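Long-range contacts in archaeal actin homolog (Thermoplasma acidophilum, PDB 2FSJ), which binds ATP and polymerizes into bundles of helical filaments in a reaction that requires a nucleoside triphosphate, ATP best: residues V294-V303 and F314-I325; L222-L233 and I274-N285. One frame throughout, in Å; residues are numbered along the deposited sequence.

Interaction 1: V294-V303 and F314-I325; sequences VDRVTSLIPV and FEEIAPGTLVKI
Val-294, in the 3-10 turn ahead of the edge strand 297-303 of the actin-like fold's C-terminal sheet, lays CG2 against CG2 of Ile-317 at 3.8 Å. Strand 297-303 runs beside strand 191-197 on one edge; on the other, the incoming chain after the type II turn from Ala-318 to Thr-321 pairs with it through a single beta bridge. Thr-321 sits against the backbone of Thr-298, its CB 3.3 Å from the carbonyl O of Thr-298. At Leu-300 the backbones bond twice: its N donates to Thr-321 O and its O accepts from Val-323 N, both at 2.9 Å. The side chain of Leu-300, with CG anti to its own carbonyl carbon (chi1 -82°), carries CD1 in among Ile-317 CB, Ala-318 CB (3.9 Å) and Thr-321 OG1. That hydroxyl is held by donating to Ala-318 O at 2.6 Å, in the carbonyl plane, an oxygen that also takes Thr-321 N. Ile-301 lies alongside Val-323, pointing the same way, while its CG2 meets Ile-325 CD1. Pro-302 works on the other face: its CB abuts the edge of the Phe-314 ring at CD2, 3.8 Å away and in the ring plane, and its CG presses on Leu-322 CD1 at a tight 3.5 Å.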
# COMPACT_ATOMS: atom_id res chain seq x y z
N VAL A 294 -1.35 -22.96 -13.01
CA VAL A 294 -1.43 -21.83 -13.91
C VAL A 294 -2.54 -22.06 -14.95
O VAL A 294 -3.11 -21.12 -15.48
CB VAL A 294 -0.05 -21.59 -14.57
CG1 VAL A 294 0.18 -22.54 -15.78
CG2 VAL A 294 0.14 -20.15 -14.93
N ASP A 295 -2.84 -23.32 -15.25
CA ASP A 295 -3.87 -23.67 -16.24
C ASP A 295 -5.27 -23.37 -15.74
O ASP A 295 -6.20 -23.40 -16.51
CB ASP A 295 -3.78 -25.16 -16.58
CG ASP A 295 -2.44 -25.54 -17.22
OD1 ASP A 295 -1.80 -24.72 -17.89
OD2 ASP A 295 -1.95 -26.68 -17.08
N ARG A 296 -5.43 -23.14 -14.45
CA ARG A 296 -6.72 -22.71 -13.89
C ARG A 296 -6.87 -21.20 -13.84
O ARG A 296 -7.96 -20.73 -13.52
CB ARG A 296 -6.86 -23.21 -12.45
CG ARG A 296 -6.87 -24.71 -12.36
CD ARG A 296 -7.20 -25.23 -10.98
NE ARG A 296 -7.57 -26.63 -11.06
CZ ARG A 296 -7.47 -27.51 -10.08
NH1 ARG A 296 -7.02 -27.14 -8.87
NH2 ARG A 296 -7.83 -28.77 -10.30
N VAL A 297 -5.81 -20.45 -14.15
CA VAL A 297 -5.86 -18.99 -14.06
C VAL A 297 -6.68 -18.42 -15.19
O VAL A 297 -6.33 -18.62 -16.36
CB VAL A 297 -4.45 -18.33 -14.09
CG1 VAL A 297 -4.55 -16.80 -14.08
CG2 VAL A 297 -3.62 -18.81 -12.89
N THR A 298 -7.75 -17.69 -14.85
CA THR A 298 -8.54 -16.93 -15.84
C THR A 298 -8.40 -15.41 -15.76
O THR A 298 -8.80 -14.73 -16.65
CB THR A 298 -10.02 -17.28 -15.71
OG1 THR A 298 -10.45 -17.06 -14.36
CG2 THR A 298 -10.25 -18.78 -15.93
N SER A 299 -7.87 -14.88 -14.66
CA SER A 299 -7.63 -13.45 -14.55
C SER A 299 -6.34 -13.20 -13.80
O SER A 299 -6.14 -13.78 -12.73
CB SER A 299 -8.76 -12.73 -13.80
OG SER A 299 -10.04 -13.17 -14.16
N LEU A 300 -5.47 -12.38 -14.39
CA LEU A 300 -4.21 -11.91 -13.79
C LEU A 300 -4.39 -10.43 -13.50
O LEU A 300 -4.71 -9.67 -14.42
CB LEU A 300 -3.03 -12.06 -14.76
CG LEU A 300 -2.30 -13.39 -14.92
CD1 LEU A 300 -1.33 -13.33 -16.12
CD2 LEU A 300 -1.58 -13.85 -13.66
N ILE A 301 -4.16 -10.01 -12.25
CA ILE A 301 -4.54 -8.68 -11.80
C ILE A 301 -3.36 -7.96 -11.15
O ILE A 301 -3.08 -8.12 -9.96
CB ILE A 301 -5.76 -8.77 -10.86
CG1 ILE A 301 -6.92 -9.55 -11.51
CG2 ILE A 301 -6.21 -7.38 -10.43
CD1 ILE A 301 -7.95 -10.10 -10.53
N PRO A 302 -2.62 -7.21 -11.94
CA PRO A 302 -1.49 -6.46 -11.38
C PRO A 302 -1.97 -5.21 -10.68
O PRO A 302 -2.72 -4.41 -11.26
CB PRO A 302 -0.65 -6.14 -12.60
CG PRO A 302 -1.24 -7.06 -13.72
CD PRO A 302 -2.67 -7.13 -13.41
N VAL A 303 -1.54 -5.05 -9.43
CA VAL A 303 -1.89 -3.91 -8.60
C VAL A 303 -0.62 -3.40 -7.92
O VAL A 303 0.47 -3.89 -8.17
CB VAL A 303 -2.98 -4.22 -7.55
CG1 VAL A 303 -4.36 -4.59 -8.21
CG2 VAL A 303 -2.55 -5.26 -6.54
N PHE A 314 3.29 -9.07 -16.97
CA PHE A 314 2.81 -10.27 -16.30
C PHE A 314 1.88 -11.13 -17.18
O PHE A 314 1.62 -12.27 -16.89
CB PHE A 314 2.14 -9.95 -14.94
CG PHE A 314 3.02 -9.26 -13.97
CD1 PHE A 314 4.36 -9.60 -13.82
CD2 PHE A 314 2.51 -8.25 -13.17
CE1 PHE A 314 5.16 -8.93 -12.88
CE2 PHE A 314 3.29 -7.61 -12.26
CZ PHE A 314 4.61 -7.93 -12.13
N GLU A 315 1.40 -10.56 -18.28
CA GLU A 315 0.54 -11.31 -19.19
C GLU A 315 1.15 -12.61 -19.67
O GLU A 315 0.46 -13.55 -19.93
CB GLU A 315 0.21 -10.50 -20.42
CG GLU A 315 -0.85 -11.19 -21.26
CD GLU A 315 -1.66 -10.23 -22.09
OE1 GLU A 315 -1.29 -9.02 -22.24
OE2 GLU A 315 -2.66 -10.73 -22.63
N GLU A 316 2.48 -12.66 -19.72
CA GLU A 316 3.13 -13.85 -20.21
C GLU A 316 2.94 -15.05 -19.29
O GLU A 316 3.06 -16.19 -19.74
CB GLU A 316 4.60 -13.55 -20.53
CG GLU A 316 5.55 -13.57 -19.36
CD GLU A 316 6.99 -13.29 -19.81
OE1 GLU A 316 7.23 -12.24 -20.46
OE2 GLU A 316 7.87 -14.12 -19.51
N ILE A 317 2.60 -14.83 -18.02
CA ILE A 317 2.28 -15.95 -17.14
C ILE A 317 1.05 -16.71 -17.68
O ILE A 317 0.99 -17.94 -17.64
CB ILE A 317 2.05 -15.48 -15.63
CG1 ILE A 317 3.28 -14.77 -15.05
CG2 ILE A 317 1.64 -16.64 -14.76
CD1 ILE A 317 2.98 -13.85 -13.93
N ALA A 318 0.03 -15.99 -18.15
CA ALA A 318 -1.20 -16.60 -18.70
C ALA A 318 -1.86 -15.70 -19.77
O ALA A 318 -2.73 -14.89 -19.49
CB ALA A 318 -2.16 -16.90 -17.59
N PRO A 319 -1.38 -15.83 -21.01
CA PRO A 319 -1.81 -14.96 -22.11
C PRO A 319 -3.33 -14.86 -22.26
O PRO A 319 -4.03 -15.85 -22.15
CB PRO A 319 -1.13 -15.61 -23.33
CG PRO A 319 0.11 -16.12 -22.78
CD PRO A 319 -0.29 -16.72 -21.45
N GLY A 320 -3.83 -13.66 -22.45
CA GLY A 320 -5.26 -13.46 -22.60
C GLY A 320 -6.06 -13.22 -21.32
O GLY A 320 -7.27 -12.96 -21.41
N THR A 321 -5.42 -13.26 -20.15
CA THR A 321 -6.13 -13.18 -18.89
C THR A 321 -5.90 -11.88 -18.17
O THR A 321 -6.39 -11.69 -17.06
CB THR A 321 -5.74 -14.33 -17.92
OG1 THR A 321 -4.36 -14.23 -17.55
CG2 THR A 321 -5.88 -15.70 -18.57
N LEU A 322 -5.09 -11.01 -18.75
CA LEU A 322 -4.68 -9.81 -18.05
C LEU A 322 -5.88 -8.87 -17.87
O LEU A 322 -6.61 -8.56 -18.82
CB LEU A 322 -3.53 -9.11 -18.77
CG LEU A 322 -2.95 -7.86 -18.09
CD1 LEU A 322 -2.13 -8.26 -16.88
CD2 LEU A 322 -2.15 -6.97 -19.04
N VAL A 323 -6.08 -8.45 -16.63
CA VAL A 323 -7.09 -7.49 -16.26
C VAL A 323 -6.27 -6.23 -15.95
O VAL A 323 -5.44 -6.26 -15.07
CB VAL A 323 -7.91 -7.98 -15.02
CG1 VAL A 323 -9.00 -6.98 -14.62
CG2 VAL A 323 -8.51 -9.33 -15.27
N LYS A 324 -6.45 -5.14 -16.67
CA LYS A 324 -5.69 -3.92 -16.33
C LYS A 324 -6.61 -2.96 -15.58
O LYS A 324 -7.64 -2.55 -16.11
CB LYS A 324 -5.14 -3.23 -17.59
CG LYS A 324 -3.97 -3.95 -18.25
CD LYS A 324 -3.46 -3.20 -19.48
CE LYS A 324 -3.77 -3.95 -20.79
NZ LYS A 324 -3.31 -3.15 -22.01
N ILE A 325 -6.23 -2.60 -14.36
CA ILE A 325 -7.07 -1.74 -13.53
C ILE A 325 -6.87 -0.33 -14.07
O ILE A 325 -5.75 0.05 -14.35
CB ILE A 325 -6.67 -1.84 -12.01
CG1 ILE A 325 -7.08 -3.18 -11.38
CG2 ILE A 325 -7.34 -0.76 -11.20
CD1 ILE A 325 -7.15 -4.37 -12.31
O HOH W 1 -3.51 -3.84 -13.49

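Interaction 2: L222-L233 and I274-N285; sequences LQIGVGDAISAL and ILEDLANRIIEN
Beside the ATP site of the actin-like fold, where Val-226 approaches the binding residues Gly-306 and Gln-251, the first turns of helix 226-241 pack on helix 268-290. The two axes run roughly antiparallel, at 146° between their directions and 9.4 Å apart, and the side chains that meet are mainly apolar. Two alanines of the first helix face Ile-274: Ala-229 CB meets Ile-274 CG2 at 3.7 Å and Leu-275 CD2 a little farther off, while Ala-232 CB touches that same Ile-274 methyl. The other branch of Ile-274 ends in CD1 against the backbone of Leu-233. Ahead of the helix, Ile-224 takes over. Its CG1 is anti to the backbone N (chi1 -162°), which sends CD1 out to Leu-278 CD1 and to the aliphatic part of Arg-281, whose CD lies 3.7 Å away with the two side chains crossing at about a right angle. CG2 turns instead to Ile-282 CG1, at 3.9 Å. With alanine here the branches beyond CB are gone, which would probably open a gap between Leu-278 and Ile-282 and leave the Arg-281 methylenes without this apolar neighbour. Leu-278 completes the joint, its CD2 reaching over to the Gly-225 carbonyl. Farther back, Leu-222 at the end of strand 213-222 sets both methyls near CB of Asn-285. Gly-225 and Asp-228 bond twice at the start of the helix: Asp-228 N donates to Gly-225 O, and Gly-225 N to Asp-228 OD2 at 2.8 Å, on the lone pair facing away from OD1.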
# COMPACT_ATOMS: atom_id res chain seq x y z
N LEU A 222 6.86 -12.44 -2.05
CA LEU A 222 8.21 -12.48 -2.58
C LEU A 222 8.97 -11.28 -2.02
O LEU A 222 8.47 -10.17 -2.00
CB LEU A 222 8.18 -12.42 -4.10
CG LEU A 222 7.43 -13.52 -4.85
CD1 LEU A 222 7.36 -13.20 -6.35
CD2 LEU A 222 8.06 -14.88 -4.57
N GLN A 223 10.18 -11.49 -1.55
CA GLN A 223 10.93 -10.38 -0.95
C GLN A 223 11.71 -9.59 -2.02
O GLN A 223 12.96 -9.53 -2.00
CB GLN A 223 11.81 -10.90 0.20
CG GLN A 223 10.99 -11.67 1.33
CD GLN A 223 9.97 -10.80 2.05
OE1 GLN A 223 10.32 -9.72 2.53
NE2 GLN A 223 8.69 -11.27 2.13
N ILE A 224 10.95 -9.00 -2.95
CA ILE A 224 11.51 -8.22 -4.06
C ILE A 224 10.44 -7.24 -4.47
O ILE A 224 9.23 -7.57 -4.39
CB ILE A 224 11.98 -9.15 -5.24
CG1 ILE A 224 12.94 -8.38 -6.18
CG2 ILE A 224 10.82 -9.71 -6.04
CD1 ILE A 224 13.54 -9.22 -7.37
N GLY A 225 10.85 -6.04 -4.86
CA GLY A 225 9.93 -5.02 -5.32
C GLY A 225 10.67 -3.87 -6.02
O GLY A 225 11.85 -3.98 -6.32
N VAL A 226 9.99 -2.75 -6.20
CA VAL A 226 10.53 -1.62 -6.93
C VAL A 226 11.81 -1.09 -6.27
O VAL A 226 12.61 -0.55 -6.94
CB VAL A 226 9.52 -0.47 -7.07
CG1 VAL A 226 10.14 0.69 -7.90
CG2 VAL A 226 8.21 -0.96 -7.72
N GLY A 227 11.96 -1.22 -4.95
CA GLY A 227 13.16 -0.77 -4.26
C GLY A 227 14.42 -1.46 -4.69
O GLY A 227 15.50 -0.90 -4.63
N ASP A 228 14.28 -2.70 -5.13
CA ASP A 228 15.42 -3.43 -5.69
C ASP A 228 15.87 -2.84 -7.02
O ASP A 228 17.07 -2.76 -7.28
CB ASP A 228 15.10 -4.88 -5.84
CG ASP A 228 14.76 -5.54 -4.48
OD1 ASP A 228 15.67 -5.65 -3.62
OD2 ASP A 228 13.60 -5.88 -4.15
N ALA A 229 14.92 -2.39 -7.83
CA ALA A 229 15.23 -1.67 -9.07
C ALA A 229 15.84 -0.30 -8.77
O ALA A 229 16.80 0.07 -9.42
CB ALA A 229 14.00 -1.54 -9.98
N ILE A 230 15.31 0.39 -7.76
CA ILE A 230 15.85 1.70 -7.33
C ILE A 230 17.29 1.55 -6.81
O ILE A 230 18.19 2.33 -7.17
CB ILE A 230 14.96 2.32 -6.24
CG1 ILE A 230 13.57 2.65 -6.80
CG2 ILE A 230 15.58 3.59 -5.66
CD1 ILE A 230 12.50 2.77 -5.72
N SER A 231 17.54 0.51 -6.02
CA SER A 231 18.90 0.27 -5.52
C SER A 231 19.85 -0.10 -6.64
O SER A 231 21.02 0.36 -6.66
CB SER A 231 18.92 -0.81 -4.44
OG SER A 231 18.27 -0.26 -3.29
N ALA A 232 19.38 -0.92 -7.56
CA ALA A 232 20.22 -1.29 -8.71
C ALA A 232 20.58 -0.05 -9.58
O ALA A 232 21.70 0.10 -10.01
CB ALA A 232 19.56 -2.38 -9.56
N LEU A 233 19.63 0.86 -9.79
CA LEU A 233 19.89 2.06 -10.56
C LEU A 233 20.84 3.01 -9.81
O LEU A 233 21.73 3.63 -10.40
CB LEU A 233 18.57 2.77 -10.93
CG LEU A 233 18.67 4.09 -11.74
CD1 LEU A 233 19.54 3.94 -12.95
CD2 LEU A 233 17.32 4.64 -12.16
N ILE A 274 16.87 -2.95 -15.96
CA ILE A 274 16.77 -3.24 -14.52
C ILE A 274 15.30 -3.62 -14.22
O ILE A 274 15.04 -4.59 -13.55
CB ILE A 274 17.21 -2.00 -13.71
CG1 ILE A 274 18.72 -1.70 -13.94
CG2 ILE A 274 16.91 -2.16 -12.26
CD1 ILE A 274 19.07 -0.31 -13.69
N LEU A 275 14.36 -2.86 -14.75
CA LEU A 275 12.93 -3.14 -14.62
C LEU A 275 12.49 -4.44 -15.28
O LEU A 275 11.63 -5.16 -14.74
CB LEU A 275 12.09 -1.96 -15.13
CG LEU A 275 12.13 -0.70 -14.26
CD1 LEU A 275 11.55 0.52 -15.06
CD2 LEU A 275 11.45 -0.87 -12.94
N GLU A 276 13.08 -4.77 -16.41
CA GLU A 276 12.82 -6.08 -17.04
C GLU A 276 13.35 -7.22 -16.18
O GLU A 276 12.71 -8.26 -16.06
CB GLU A 276 13.50 -6.16 -18.41
CG GLU A 276 13.03 -7.34 -19.24
CD GLU A 276 12.24 -6.84 -20.44
OE1 GLU A 276 12.89 -6.24 -21.35
OE2 GLU A 276 10.98 -7.02 -20.47
N ASP A 277 14.52 -7.02 -15.58
CA ASP A 277 15.06 -8.00 -14.65
C ASP A 277 14.14 -8.19 -13.46
O ASP A 277 13.92 -9.31 -13.06
CB ASP A 277 16.45 -7.59 -14.14
CG ASP A 277 17.06 -8.66 -13.26
OD1 ASP A 277 17.25 -9.81 -13.71
OD2 ASP A 277 17.34 -8.48 -12.06
N LEU A 278 13.58 -7.11 -12.92
CA LEU A 278 12.64 -7.25 -11.78
C LEU A 278 11.42 -8.09 -12.18
O LEU A 278 11.04 -9.05 -11.50
CB LEU A 278 12.19 -5.88 -11.33
CG LEU A 278 11.07 -5.75 -10.29
CD1 LEU A 278 11.48 -6.58 -9.02
CD2 LEU A 278 10.84 -4.34 -9.99
N ALA A 279 10.83 -7.71 -13.31
CA ALA A 279 9.70 -8.44 -13.88
C ALA A 279 10.01 -9.91 -14.12
O ALA A 279 9.23 -10.78 -13.72
CB ALA A 279 9.23 -7.78 -15.18
N ASN A 280 11.13 -10.19 -14.76
CA ASN A 280 11.52 -11.55 -15.04
C ASN A 280 11.64 -12.39 -13.74
O ASN A 280 11.21 -13.57 -13.72
CB ASN A 280 12.84 -11.58 -15.88
CG ASN A 280 12.63 -11.13 -17.32
OD1 ASN A 280 11.49 -11.02 -17.79
ND2 ASN A 280 13.70 -10.91 -18.02
N ARG A 281 12.18 -11.81 -12.66
CA ARG A 281 12.34 -12.58 -11.41
C ARG A 281 10.99 -12.88 -10.79
O ARG A 281 10.77 -13.98 -10.29
CB ARG A 281 13.20 -11.86 -10.38
CG ARG A 281 14.69 -11.87 -10.76
CD ARG A 281 15.57 -11.21 -9.74
NE ARG A 281 16.99 -11.27 -10.11
CZ ARG A 281 17.87 -12.19 -9.69
NH1 ARG A 281 17.51 -13.20 -8.87
NH2 ARG A 281 19.13 -12.10 -10.10
N ILE A 282 10.07 -11.92 -10.83
CA ILE A 282 8.75 -12.14 -10.28
C ILE A 282 8.01 -13.20 -11.07
O ILE A 282 7.42 -14.13 -10.48
CB ILE A 282 7.95 -10.82 -10.23
CG1 ILE A 282 8.57 -9.87 -9.20
CG2 ILE A 282 6.48 -11.07 -9.91
CD1 ILE A 282 8.23 -8.42 -9.46
N ILE A 283 8.05 -13.08 -12.40
CA ILE A 283 7.38 -14.04 -13.27
C ILE A 283 7.92 -15.48 -13.04
O ILE A 283 7.16 -16.45 -12.92
CB ILE A 283 7.54 -13.63 -14.71
CG1 ILE A 283 6.68 -12.39 -15.01
CG2 ILE A 283 7.26 -14.84 -15.66
CD1 ILE A 283 7.13 -11.62 -16.25
N GLU A 284 9.24 -15.60 -12.96
CA GLU A 284 9.84 -16.93 -12.74
C GLU A 284 9.41 -17.55 -11.40
O GLU A 284 9.13 -18.73 -11.32
CB GLU A 284 11.37 -16.81 -12.78
CG GLU A 284 12.07 -18.02 -12.21
CD GLU A 284 13.56 -17.81 -11.97
OE1 GLU A 284 13.95 -16.85 -11.19
OE2 GLU A 284 14.34 -18.60 -12.55
N ASN A 285 9.38 -16.75 -10.35
CA ASN A 285 8.95 -17.20 -9.03
C ASN A 285 7.43 -17.56 -8.98
O ASN A 285 7.05 -18.59 -8.44
CB ASN A 285 9.32 -16.13 -8.00
CG ASN A 285 10.67 -16.39 -7.31
OD1 ASN A 285 11.76 -16.09 -7.85
ND2 ASN A 285 10.61 -16.93 -6.10

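In the fold
Following the chain from the N terminus, strand 213-222 leads into helix 226-241, and interaction 2 closes a loop of 40 residues when helix 268-290 returns across its start. That helix then runs on to the turn before strand 297-303, where interaction 1 opens; ten residues, including helix 307-310, separate its two segments. The loops are in series and neither nests in the other. The centres of interactions 1 and 2 lie about 19 Å apart. Even so the two meet: Phe-314 of interaction 1 packs on Ile-282 and Ile-283, and Ile-317 also rests on Ile-283. Helix 268-290 thus joins helix 226-241 to the segment 314-325 that lines the edge strand of the four-stranded sheet.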